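Local coordinates for protein histidinol-phosphate aminotransferase (Clostridium acetobutylicum, PDB 3FTB) that probably transfers amino groups with the help of pyridoxal 5'-phosphate, as expected of a histidinol-phosphate aminotransferase in the histidine pathway, at residues K273-R276 with K277-I280; N246-C249 with F250-M253; T229-K232 with E233-A236. One frame throughout, in Å; residues are numbered along the deposited sequence.

Contact 1: residues K273-R276 with K277-I280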
ATOM      1  N   LYS A 273      23.722  -4.644 -21.554  1.00 52.52           N
ATOM      2  CA  LYS A 273      24.262  -5.550 -22.558  1.00 57.41           C
ATOM      3  C   LYS A 273      25.783  -5.400 -22.596  1.00 45.93           C
ATOM      4  O   LYS A 273      26.516  -6.352 -22.325  1.00 47.59           O
ATOM      5  CB  LYS A 273      23.630  -5.295 -23.927  1.00 65.35           C
ATOM      6  CG  LYS A 273      22.172  -5.750 -24.023  1.00 69.99           C
ATOM      7  CD  LYS A 273      21.659  -5.670 -25.456  1.00 73.87           C
ATOM      8  CE  LYS A 273      20.192  -6.069 -25.560  1.00 74.29           C
ATOM      9  NZ  LYS A 273      19.938  -7.479 -25.157  1.00 72.54           N
ATOM     10  N   LYS A 274      26.238  -4.186 -22.892  1.00 47.36           N
ATOM     11  CA  LYS A 274      27.654  -3.842 -22.873  1.00 53.34           C
ATOM     12  C   LYS A 274      28.269  -3.923 -21.483  1.00 53.81           C
ATOM     13  O   LYS A 274      29.153  -4.738 -21.225  1.00 57.41           O
ATOM     14  CB  LYS A 274      27.859  -2.419 -23.393  1.00 62.70           C
ATOM     15  CG  LYS A 274      27.611  -2.236 -24.875  1.00 73.15           C
ATOM     16  CD  LYS A 274      28.313  -0.982 -25.373  1.00 78.71           C
ATOM     17  CE  LYS A 274      27.723  -0.498 -26.692  1.00 81.94           C
ATOM     18  NZ  LYS A 274      26.389   0.147 -26.521  1.00 77.74           N
ATOM     19  N   GLU A 275      27.809  -3.046 -20.600  1.00 49.95           N
ATOM     20  CA  GLU A 275      28.400  -2.915 -19.277  1.00 47.13           C
ATOM     21  C   GLU A 275      28.486  -4.248 -18.528  1.00 49.22           C
ATOM     22  O   GLU A 275      29.526  -4.575 -17.948  1.00 50.56           O
ATOM     23  CB  GLU A 275      27.667  -1.847 -18.455  1.00 43.58           C
ATOM     24  CG  GLU A 275      28.412  -1.415 -17.200  1.00 55.38           C
ATOM     25  CD  GLU A 275      29.880  -1.077 -17.462  1.00 61.42           C
ATOM     26  OE1 GLU A 275      30.206  -0.704 -18.608  1.00 59.76           O
ATOM     27  OE2 GLU A 275      30.707  -1.179 -16.523  1.00 56.94           O
ATOM     28  N   ARG A 276      27.414  -5.033 -18.555  1.00 48.56           N
ATOM     29  CA  ARG A 276      27.442  -6.315 -17.857  1.00 49.72           C
ATOM     30  C   ARG A 276      28.589  -7.161 -18.380  1.00 50.38           C
ATOM     31  O   ARG A 276      29.297  -7.798 -17.610  1.00 41.93           O
ATOM     32  CB  ARG A 276      26.122  -7.083 -17.987  1.00 47.79           C
ATOM     33  CG  ARG A 276      26.120  -8.425 -17.240  1.00 47.62           C
ATOM     34  CD  ARG A 276      24.778  -9.148 -17.332  1.00 35.43           C
ATOM     35  NE  ARG A 276      24.241  -9.133 -18.692  1.00 31.99           N
ATOM     36  CZ  ARG A 276      23.007  -8.747 -19.008  1.00 35.93           C
ATOM     37  NH1 ARG A 276      22.163  -8.372 -18.053  1.00 40.58           N
ATOM     38  NH2 ARG A 276      22.611  -8.741 -20.276  1.00 32.71           N
ATOM     39  N   LYS A 277      28.767  -7.155 -19.698  1.00 53.68           N
ATOM     40  CA  LYS A 277      29.802  -7.956 -20.344  1.00 57.32           C
ATOM     41  C   LYS A 277      31.205  -7.516 -19.934  1.00 54.37           C
ATOM     42  O   LYS A 277      32.074  -8.351 -19.688  1.00 56.35           O
ATOM     43  CB  LYS A 277      29.652  -7.906 -21.871  1.00 59.26           C
ATOM     44  CG  LYS A 277      30.498  -8.924 -22.616  1.00 55.51           C
ATOM     45  CD  LYS A 277      30.249  -8.855 -24.115  1.00 56.41           C
ATOM     46  CE  LYS A 277      31.252  -9.711 -24.879  1.00 55.84           C
ATOM     47  NZ  LYS A 277      32.653  -9.229 -24.702  1.00 50.24           N
ATOM     48  N   ARG A 278      31.415  -6.204 -19.856  1.00 47.80           N
ATOM     49  CA  ARG A 278      32.711  -5.656 -19.471  1.00 37.43           C
ATOM     50  C   ARG A 278      32.974  -5.881 -17.988  1.00 36.40           C
ATOM     51  O   ARG A 278      34.019  -6.399 -17.598  1.00 30.34           O
ATOM     52  CB  ARG A 278      32.774  -4.155 -19.776  1.00 40.29           C
ATOM     53  CG  ARG A 278      34.166  -3.550 -19.643  1.00 40.65           C
ATOM     54  CD  ARG A 278      34.117  -2.030 -19.634  1.00 38.71           C
ATOM     55  NE  ARG A 278      33.540  -1.516 -18.394  1.00 38.85           N
ATOM     56  CZ  ARG A 278      34.232  -0.891 -17.446  1.00 40.72           C
ATOM     57  NH1 ARG A 278      35.534  -0.697 -17.595  1.00 49.58           N
ATOM     58  NH2 ARG A 278      33.623  -0.455 -16.348  1.00 32.85           N
ATOM     59  N   PHE A 279      32.016  -5.470 -17.167  1.00 41.96           N
ATOM     60  CA  PHE A 279      32.117  -5.611 -15.721  1.00 39.13           C
ATOM     61  C   PHE A 279      32.646  -7.004 -15.342  1.00 44.98           C
ATOM     62  O   PHE A 279      33.563  -7.140 -14.525  1.00 44.38           O
ATOM     63  CB  PHE A 279      30.746  -5.342 -15.072  1.00 30.40           C
ATOM     64  CG  PHE A 279      30.809  -5.134 -13.586  1.00 36.87           C
ATOM     65  CD1 PHE A 279      31.532  -4.077 -13.048  1.00 29.72           C
ATOM     66  CD2 PHE A 279      30.162  -6.000 -12.723  1.00 32.43           C
ATOM     67  CE1 PHE A 279      31.593  -3.888 -11.691  1.00 27.53           C
ATOM     68  CE2 PHE A 279      30.229  -5.814 -11.360  1.00 31.92           C
ATOM     69  CZ  PHE A 279      30.948  -4.753 -10.845  1.00 27.02           C
ATOM     70  N   ILE A 280      32.077  -8.033 -15.961  1.00 43.01           N
ATOM     71  CA  ILE A 280      32.436  -9.409 -15.646  1.00 45.93           C
ATOM     72  C   ILE A 280      33.856  -9.767 -16.102  1.00 50.19           C
ATOM     73  O   ILE A 280      34.503 -10.640 -15.512  1.00 50.31           O
ATOM     74  CB  ILE A 280      31.427 -10.406 -16.253  1.00 46.95           C
ATOM     75  CG1 ILE A 280      30.225 -10.618 -15.318  1.00 52.89           C
ATOM     76  CG2 ILE A 280      32.101 -11.745 -16.528  1.00 42.39           C
ATOM     77  CD1 ILE A 280      29.553  -9.340 -14.822  1.00 48.56           C
TER
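Glu-275 and Arg-278, three residues apart on helix 262-285, lay their side chains next to each other and point them the same way, a worked example of an ion pair built along one helical turn. The carboxylate comes to the edge of the guanidinium, and the two planes are turned 42° apart. Even so, Glu-275 OE2 lies almost exactly in the guanidinium plane and receives Arg-278 NH2 at 3.0 Å through its syn lone pair, the N-H being nearly straight at 163°. Arg-278 NE makes the poorer half of the salt bridge: at 3.4 Å from both Glu-275 OE1 and Glu-275 OE2, its bonds are weak. Torsions explain the meeting. Glu-275 leaves the backbone with CG anti to N (chi1 -166°) and then bends at chi2, while Arg-278 bends at chi3, which brings its NE and NH2 back to the acid.

Both ends have second partners, Asn-347 ND2 for Glu-275 OE2 and Thr-348 OG1 for Arg-278 NH2, tying the pair to helix 344-359. Glu-344 of that helix brings a further negative charge close to Glu-275 OE1, which Arg-278 may help to offset.

On another side of the helix, Ile-280 CD1 presses against Arg-276 O at 3.2 Å, the same oxygen that accepts Ile-280 N at 3.2 Å. Arg-276 sends its guanidinium elsewhere, to Ala-297 O. Phe-279 touches Glu-275 chiefly through CB, 3.2 Å from Glu-275 O, and its side chain packs against Val-300 and Asn-347.

Beneath these side chains, Arg-278 N to Lys-274 O and Phe-279 N to Glu-275 O continue the i to i+4 ladder. The leading feature is an i to i+3 Glu-Arg salt bridge on an alpha-helix, here on the side that faces helix 344-359, while Phe-279 and Ile-280 pack on Val-300 of strand 299-304.

Contact 2: residues N246-C249 with F250-M253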
ATOM      1  N   ASN A 246      -5.447   0.099  -3.021  1.00 28.87           N
ATOM      2  CA  ASN A 246      -4.119  -0.089  -2.428  1.00 33.69           C
ATOM      3  C   ASN A 246      -2.994   0.569  -3.238  1.00 36.78           C
ATOM      4  O   ASN A 246      -1.832   0.577  -2.823  1.00 41.26           O
ATOM      5  CB  ASN A 246      -3.808  -1.574  -2.243  1.00 30.74           C
ATOM      6  CG  ASN A 246      -3.705  -2.312  -3.565  1.00 30.85           C
ATOM      7  OD1 ASN A 246      -4.478  -2.068  -4.494  1.00 35.02           O
ATOM      8  ND2 ASN A 246      -2.747  -3.221  -3.653  1.00 25.26           N
ATOM      9  N   ILE A 247      -3.343   1.110  -4.399  1.00 35.43           N
ATOM     10  CA  ILE A 247      -2.365   1.679  -5.326  1.00 31.47           C
ATOM     11  C   ILE A 247      -2.506   3.192  -5.398  1.00 28.07           C
ATOM     12  O   ILE A 247      -3.495   3.695  -5.898  1.00 34.29           O
ATOM     13  CB  ILE A 247      -2.551   1.092  -6.754  1.00 29.09           C
ATOM     14  CG1 ILE A 247      -2.521  -0.434  -6.719  1.00 32.22           C
ATOM     15  CG2 ILE A 247      -1.514   1.631  -7.730  1.00 27.36           C
ATOM     16  CD1 ILE A 247      -1.333  -1.003  -5.983  1.00 36.23           C
ATOM     17  N   ASN A 248      -1.519   3.921  -4.892  1.00 37.60           N
ATOM     18  CA  ASN A 248      -1.548   5.387  -4.952  1.00 35.27           C
ATOM     19  C   ASN A 248      -1.559   5.920  -6.390  1.00 36.22           C
ATOM     20  O   ASN A 248      -1.201   5.206  -7.328  1.00 31.00           O
ATOM     21  CB  ASN A 248      -0.362   5.977  -4.188  1.00 26.94           C
ATOM     22  CG  ASN A 248       0.935   5.910  -4.980  1.00 23.96           C
ATOM     23  OD1 ASN A 248       1.759   5.022  -4.765  1.00 30.26           O
ATOM     24  ND2 ASN A 248       1.124   6.853  -5.894  1.00 27.80           N
ATOM     25  N   CYS A 249      -1.946   7.184  -6.557  1.00 38.72           N
ATOM     26  CA  CYS A 249      -2.157   7.756  -7.888  1.00 40.91           C
ATOM     27  C   CYS A 249      -0.896   7.928  -8.753  1.00 34.87           C
ATOM     28  O   CYS A 249      -0.967   7.821  -9.983  1.00 48.68           O
ATOM     29  CB  CYS A 249      -2.943   9.077  -7.798  1.00 51.11           C
ATOM     30  SG  CYS A 249      -2.081  10.506  -7.069  1.00 35.52           S
ATOM     31  N   PHE A 250       0.246   8.202  -8.130  1.00 36.95           N
ATOM     32  CA  PHE A 250       1.499   8.351  -8.877  1.00 35.84           C
ATOM     33  C   PHE A 250       1.955   6.998  -9.416  1.00 39.86           C
ATOM     34  O   PHE A 250       2.368   6.875 -10.576  1.00 38.28           O
ATOM     35  CB  PHE A 250       2.584   8.975  -7.999  1.00 35.97           C
ATOM     36  CG  PHE A 250       2.292  10.392  -7.598  1.00 37.32           C
ATOM     37  CD1 PHE A 250       2.475  11.433  -8.498  1.00 28.77           C
ATOM     38  CD2 PHE A 250       1.831  10.689  -6.321  1.00 32.47           C
ATOM     39  CE1 PHE A 250       2.204  12.740  -8.125  1.00 27.14           C
ATOM     40  CE2 PHE A 250       1.557  11.995  -5.952  1.00 29.26           C
ATOM     41  CZ  PHE A 250       1.741  13.020  -6.857  1.00 24.60           C
ATOM     42  N   ALA A 251       1.872   5.983  -8.561  1.00 42.70           N
ATOM     43  CA  ALA A 251       2.149   4.616  -8.965  1.00 42.22           C
ATOM     44  C   ALA A 251       1.322   4.307 -10.199  1.00 43.56           C
ATOM     45  O   ALA A 251       1.846   3.827 -11.203  1.00 50.14           O
ATOM     46  CB  ALA A 251       1.804   3.650  -7.838  1.00 42.84           C
ATOM     47  N   GLU A 252       0.027   4.598 -10.124  1.00 44.59           N
ATOM     48  CA  GLU A 252      -0.869   4.409 -11.258  1.00 41.99           C
ATOM     49  C   GLU A 252      -0.382   5.183 -12.474  1.00 38.10           C
ATOM     50  O   GLU A 252      -0.359   4.647 -13.584  1.00 32.42           O
ATOM     51  CB  GLU A 252      -2.281   4.849 -10.891  1.00 37.97           C
ATOM     52  CG  GLU A 252      -3.306   4.627 -11.963  1.00 39.18           C
ATOM     53  CD  GLU A 252      -4.678   5.115 -11.542  1.00 47.80           C
ATOM     54  OE1 GLU A 252      -4.766   6.226 -10.977  1.00 45.33           O
ATOM     55  OE2 GLU A 252      -5.667   4.389 -11.772  1.00 55.45           O
ATOM     56  N   MET A 253       0.016   6.438 -12.260  1.00 45.67           N
ATOM     57  CA  MET A 253       0.499   7.277 -13.353  1.00 46.18           C
ATOM     58  C   MET A 253       1.748   6.699 -14.011  1.00 42.09           C
ATOM     59  O   MET A 253       1.902   6.776 -15.233  1.00 43.43           O
ATOM     60  CB  MET A 253       0.758   8.714 -12.892  1.00 45.76           C
ATOM     61  CG  MET A 253       1.234   9.621 -14.025  1.00 47.06           C
ATOM     62  SD  MET A 253       3.029   9.635 -14.277  1.00 32.35           S
ATOM     63  CE  MET A 253       3.460  10.782 -12.964  1.00 27.20           C
TER
HETATM   64  O   HOH W   1      -3.270   8.845 -11.330  1.00 25.73           O
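Phe-250, the second residue of helix 249-257, has its ring under the sulfur of Cys-249, a sulfur-aromatic contact between sequence neighbours. Cys-249 SG stands over one face, 4.3 Å from the ring centroid and 23° off the normal, displaced toward the rim where CD2 and CE2 lie. The chi1 of 70° sets SG between the backbone N and the carbonyl carbon of Cys-249, and from there it can reach the ring of the next residue.

Ala-251 follows, and its methyl meets the residues before the helix: Ile-247 CG2 approaches Ala-251 CB to 3.9 Å, an apolar touch across the first turn. Asn-248, at the N-cap position, also packs its side chain against this turn.

Glu-252 gives its backbone N to Asn-248 O at 3.1 Å, a nearly straight bond in the carbonyl plane and the first of the regular helical ones. Its side chain runs out extended, and a water joins its end to the helix start, donating to Glu-252 OE1 at 3.0 Å and to Cys-249 O at 2.9 Å. Cys-249 O is therefore gripped twice, for Met-253 N also donates to it at 2.8 Å, tilted 29° from the carbonyl plane. Met-253 itself bends away at chi2 and chi3.

This helix start belongs to the dimer interface: the Phe-250 ring stacks on Phe-250 of the second subunit, and Asn-248 packs on Asn-248 of that subunit. Within its own chain, helix 249-257 lies against helix 48-53 through Phe-250 and Met-253; together with the residues just before it, it also lies against helix 64-74, where Leu-66 meets Glu-252 and Ile-247.

Contact 3: residues T229-K232 with E233-A236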
ATOM      1  N   THR A 229      -1.569 -13.983 -14.426  1.00 24.26           N
ATOM      2  CA  THR A 229      -1.968 -15.395 -14.445  1.00 24.69           C
ATOM      3  C   THR A 229      -3.259 -15.625 -15.230  1.00 35.18           C
ATOM      4  O   THR A 229      -4.166 -14.798 -15.219  1.00 34.69           O
ATOM      5  CB  THR A 229      -2.141 -15.978 -13.012  1.00 16.59           C
ATOM      6  OG1 THR A 229      -2.264 -17.407 -13.073  1.00 26.13           O
ATOM      7  CG2 THR A 229      -3.375 -15.422 -12.342  1.00 16.76           C
ATOM      8  N   ASN A 230      -3.333 -16.760 -15.913  1.00 41.38           N
ATOM      9  CA  ASN A 230      -4.560 -17.181 -16.564  1.00 34.32           C
ATOM     10  C   ASN A 230      -5.519 -17.792 -15.550  1.00 39.22           C
ATOM     11  O   ASN A 230      -6.678 -18.050 -15.857  1.00 40.44           O
ATOM     12  CB  ASN A 230      -4.273 -18.202 -17.664  1.00 35.22           C
ATOM     13  CG  ASN A 230      -5.089 -17.946 -18.904  1.00 37.53           C
ATOM     14  OD1 ASN A 230      -5.188 -16.802 -19.356  1.00 46.69           O
ATOM     15  ND2 ASN A 230      -5.686 -18.998 -19.464  1.00 20.34           N
ATOM     16  N   ASN A 231      -5.027 -18.033 -14.341  1.00 33.10           N
ATOM     17  CA  ASN A 231      -5.849 -18.610 -13.287  1.00 33.61           C
ATOM     18  C   ASN A 231      -6.715 -17.552 -12.618  1.00 30.41           C
ATOM     19  O   ASN A 231      -6.477 -17.162 -11.469  1.00 27.63           O
ATOM     20  CB  ASN A 231      -4.976 -19.318 -12.249  1.00 41.08           C
ATOM     21  CG  ASN A 231      -5.792 -20.076 -11.218  1.00 42.32           C
ATOM     22  OD1 ASN A 231      -6.914 -19.682 -10.865  1.00 39.02           O
ATOM     23  ND2 ASN A 231      -5.227 -21.169 -10.724  1.00 37.42           N
ATOM     24  N   LYS A 232      -7.731 -17.099 -13.343  1.00 37.02           N
ATOM     25  CA  LYS A 232      -8.632 -16.067 -12.846  1.00 36.89           C
ATOM     26  C   LYS A 232      -9.075 -16.267 -11.394  1.00 39.46           C
ATOM     27  O   LYS A 232      -9.249 -15.298 -10.658  1.00 41.61           O
ATOM     28  CB  LYS A 232      -9.840 -15.938 -13.770  1.00 25.32           C
ATOM     29  CG  LYS A 232      -9.661 -14.877 -14.850  1.00 34.39           C
ATOM     30  CD  LYS A 232      -8.529 -15.233 -15.803  1.00 37.18           C
ATOM     31  CE  LYS A 232      -9.012 -16.085 -16.968  1.00 33.38           C
ATOM     32  NZ  LYS A 232      -7.949 -16.283 -17.975  1.00 29.06           N
ATOM     33  N   GLU A 233      -9.235 -17.516 -10.971  1.00 44.46           N
ATOM     34  CA  GLU A 233      -9.702 -17.776  -9.609  1.00 45.30           C
ATOM     35  C   GLU A 233      -8.647 -17.448  -8.538  1.00 42.70           C
ATOM     36  O   GLU A 233      -8.981 -17.031  -7.424  1.00 44.73           O
ATOM     37  CB  GLU A 233     -10.245 -19.208  -9.466  1.00 44.82           C
ATOM     38  CG  GLU A 233     -10.896 -19.498  -8.097  1.00 59.66           C
ATOM     39  CD  GLU A 233     -11.835 -18.377  -7.593  1.00 67.52           C
ATOM     40  OE1 GLU A 233     -11.772 -18.010  -6.392  1.00 55.09           O
ATOM     41  OE2 GLU A 233     -12.646 -17.863  -8.395  1.00 77.67           O
ATOM     42  N   ILE A 234      -7.376 -17.611  -8.883  1.00 33.50           N
ATOM     43  CA  ILE A 234      -6.300 -17.329  -7.940  1.00 31.63           C
ATOM     44  C   ILE A 234      -6.070 -15.830  -7.792  1.00 34.76           C
ATOM     45  O   ILE A 234      -5.569 -15.372  -6.762  1.00 35.67           O
ATOM     46  CB  ILE A 234      -4.999 -18.054  -8.337  1.00 35.23           C
ATOM     47  CG1 ILE A 234      -5.035 -19.480  -7.801  1.00 44.67           C
ATOM     48  CG2 ILE A 234      -3.777 -17.340  -7.796  1.00 32.15           C
ATOM     49  CD1 ILE A 234      -3.706 -20.174  -7.859  1.00 51.09           C
ATOM     50  N   ALA A 235      -6.448 -15.067  -8.813  1.00 33.93           N
ATOM     51  CA  ALA A 235      -6.416 -13.609  -8.728  1.00 37.44           C
ATOM     52  C   ALA A 235      -7.585 -13.115  -7.877  1.00 37.82           C
ATOM     53  O   ALA A 235      -7.447 -12.188  -7.074  1.00 33.81           O
ATOM     54  CB  ALA A 235      -6.462 -12.994 -10.125  1.00 38.22           C
ATOM     55  N   ALA A 236      -8.741 -13.742  -8.060  1.00 30.26           N
ATOM     56  CA  ALA A 236      -9.894 -13.416  -7.246  1.00 32.77           C
ATOM     57  C   ALA A 236      -9.583 -13.662  -5.776  1.00 33.44           C
ATOM     58  O   ALA A 236     -10.001 -12.903  -4.912  1.00 43.15           O
ATOM     59  CB  ALA A 236     -11.108 -14.228  -7.684  1.00 33.96           C
TER
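Asn-231 grips Ile-234 by both backbone and side chain, and this is the dense part of the start of helix 232-239. Ile-234 N donates to Asn-231 O at 2.8 Å and to Asn-231 OD1 at 2.9 Å. In neither bond does the donor sit on a lone pair; it stands above both carbonyl planes, by 55° for OD1, and the shared hydrogen leaves both bonds bent, about 140° at the hydrogen. The amide also lies across the isoleucine: Asn-231 ND2 is 3.4 Å from both Ile-234 CG1 and Ile-234 CD1. Asn-231 has CG anti to its own backbone nitrogen (chi1 -173°), and this trans arm carries OD1 forward over the first turn. Its ND2 has a weak hydrogen bond to Ser-205 O, while Ile-234 continues the packing to Leu-97.

The motif is an N-cap: Asn-231, just before the helix, supplies an acceptor to the amide three residues on, one of the first-turn N-H groups that have no i to i-4 carbonyl within the helix. It is preceded by an ST turn, in which Thr-229 OG1 accepts from Asn-231 N at 3.1 Å as strand 225-229 ends. That hydroxyl is held in turn by Leu-207 O on the adjacent strand. Asn-231 is itself the centre of an inverse gamma turn, so the chain changes direction within very few residues.

Away from this cap the contact thins out. Lys-232, Glu-233 and Ala-236 are exposed, and across this side the regular link is backbone only, Ala-236 N to Lys-232 O at 3.1 Å. The Lys-232 chain, bent at chi2 and chi3, curls back from the helix, and NZ bonds to Asn-230 O at 3.0 Å and to Asp-78 O. Glu-233 leads its carboxylate away; of its side chain, CB comes nearest Asn-231 OD1, at 3.6 Å.

The three contacts follow one another in the chain as contact 3, contact 2 and contact 1, each a local packing on a different helix. Contacts 2 and 3 are the closest pair, though they do not touch: their centres are about 22 Å apart and their nearest atoms about 11 Å apart, and they mark the starts of two successive helices, 232-239 and 249-257. Contact 1 lies farther off, its centre about 34 Å from that of contact 2 and about 38 Å from that of contact 3, across the centre of the chain from the latter. Of the three, contact 2 alone meets the second subunit. None includes a bound pyridoxal phosphate, so the comparison concerns scaffold and interface.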